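Local atomic coordinates of restrictocin (PDB entry 1AQZ), a protein that cleaves ribosomal RNA with high specificity as a fungal ribotoxin, thereby inactivating ribosomes. Residues K60-K63 with G64-P67. Residues are numbered along the deposited sequence; the frame is centred on the assembly and turned at random.
Sequences KLIK and GRTP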
loop_
_atom_site.group_PDB
_atom_site.type_symbol
_atom_site.label_atom_id
_atom_site.label_comp_id
_atom_site.label_asym_id
_atom_site.label_seq_id
_atom_site.Cartn_x
_atom_site.Cartn_y
_atom_site.Cartn_z
ATOM N N LYS A 60 8.062 -14.616 8.673
ATOM C CA LYS A 60 7.851 -15.917 8.084
ATOM C C LYS A 60 6.763 -15.815 7.032
ATOM O O LYS A 60 5.716 -15.208 7.268
ATOM C CB LYS A 60 7.388 -16.903 9.155
ATOM C CG LYS A 60 8.491 -17.341 10.141
ATOM C CD LYS A 60 8.264 -16.789 11.570
ATOM C CE LYS A 60 6.988 -17.375 12.233
ATOM N NZ LYS A 60 6.402 -16.509 13.320
ATOM N N LEU A 61 7.032 -16.387 5.869
ATOM C CA LEU A 61 6.118 -16.419 4.732
ATOM C C LEU A 61 4.974 -17.394 5.091
ATOM O O LEU A 61 5.236 -18.478 5.557
ATOM C CB LEU A 61 6.890 -16.889 3.491
ATOM C CG LEU A 61 6.593 -16.342 2.099
ATOM C CD1 LEU A 61 6.412 -17.508 1.200
ATOM C CD2 LEU A 61 5.362 -15.476 2.059
ATOM N N ILE A 62 3.718 -16.973 4.986
ATOM C CA ILE A 62 2.589 -17.838 5.344
ATOM C C ILE A 62 2.493 -18.867 4.230
ATOM O O ILE A 62 2.730 -18.540 3.080
ATOM C CB ILE A 62 1.246 -17.021 5.408
ATOM C CG1 ILE A 62 1.316 -15.877 6.432
ATOM C CG2 ILE A 62 0.040 -17.959 5.558
ATOM C CD1 ILE A 62 1.553 -16.283 7.841
ATOM N N LYS A 63 2.166 -20.115 4.569
ATOM C CA LYS A 63 2.021 -21.211 3.583
ATOM C C LYS A 63 0.927 -20.975 2.557
ATOM O O LYS A 63 -0.211 -20.717 2.938
ATOM C CB LYS A 63 1.726 -22.554 4.305
ATOM C CG LYS A 63 1.249 -23.688 3.379
ATOM C CD LYS A 63 1.159 -25.108 4.031
ATOM C CE LYS A 63 0.021 -25.286 5.104
ATOM N NZ LYS A 63 -1.439 -25.004 4.737
ATOM N N GLY A 64 1.278 -21.096 1.274
ATOM C CA GLY A 64 0.331 -20.917 0.191
ATOM C C GLY A 64 0.296 -19.496 -0.353
ATOM O O GLY A 64 -0.269 -19.233 -1.434
ATOM N N ARG A 65 0.897 -18.562 0.374
ATOM C CA ARG A 65 0.913 -17.177 -0.048
ATOM C C ARG A 65 2.149 -16.844 -0.853
ATOM O O ARG A 65 3.232 -17.416 -0.643
ATOM C CB ARG A 65 0.790 -16.292 1.167
ATOM C CG ARG A 65 -0.511 -16.539 1.899
ATOM C CD ARG A 65 -1.463 -15.478 1.458
ATOM N NE ARG A 65 -1.570 -14.459 2.481
ATOM C CZ ARG A 65 -1.681 -13.144 2.282
ATOM N NH1 ARG A 65 -1.666 -12.590 1.075
ATOM N NH2 ARG A 65 -1.780 -12.371 3.333
ATOM N N THR A 66 1.980 -15.912 -1.787
ATOM C CA THR A 66 3.076 -15.499 -2.680
ATOM C C THR A 66 3.346 -13.980 -2.627
ATOM O O THR A 66 2.494 -13.164 -2.982
ATOM C CB THR A 66 2.759 -15.938 -4.162
ATOM O OG1 THR A 66 2.707 -17.376 -4.233
ATOM C CG2 THR A 66 3.827 -15.401 -5.165
ATOM N N PRO A 67 4.532 -13.601 -2.149
ATOM C CA PRO A 67 4.820 -12.173 -2.088
ATOM C C PRO A 67 4.984 -11.502 -3.470
ATOM O O PRO A 67 5.381 -12.131 -4.486
ATOM C CB PRO A 67 6.142 -12.115 -1.305
ATOM C CG PRO A 67 6.253 -13.442 -0.622
ATOM C CD PRO A 67 5.635 -14.397 -1.601
#
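R65 N donates to I62 O across a tight reversal of the chain, with 3.3 Å between the two atoms and an N-H...O angle of 156°. The donor stands above the carbonyl plane of I62, and the length makes this a modest bond. G64 N also comes near the same oxygen, but its angle is too poor for hydrogen bonding. K63 and G64 fill the two corners; G64 has a positive phi of 93°, a conformation readily adopted by glycine and usual at the third position of a type II turn.

Side-chain packing flanks the turn. The I62 and R65 side chains leave it on one side and run alongside each other: R65 CG rests 4.0 Å from both I62 CB and I62 CG2. With chi1 at -61°, CG lies beside the backbone N of R65, which places it against the I62 side chain. Below the turn, L61 and P67 meet across its two arms, the methyl L61 CD2 pressing on the CG corner of the P67 ring at 3.5 Å, tighter than usual for two carbons. The other methyl, L61 CD1, makes a van der Waals contact with the backbone carbonyl oxygen R65 O at 3.7 Å.

Neighbouring loop residues back the stem: I62 shares a backbone hydrogen bond with G54, P67 packs on N53 and Y55, and the ammonium of K60 forms a salt bridge with D56. Together, I62 to R65 make a type II beta turn with glycine at its third position, reversing the exposed loop between strand 49-51 and helix 73-76 at the surface of this ribonuclease-family fold.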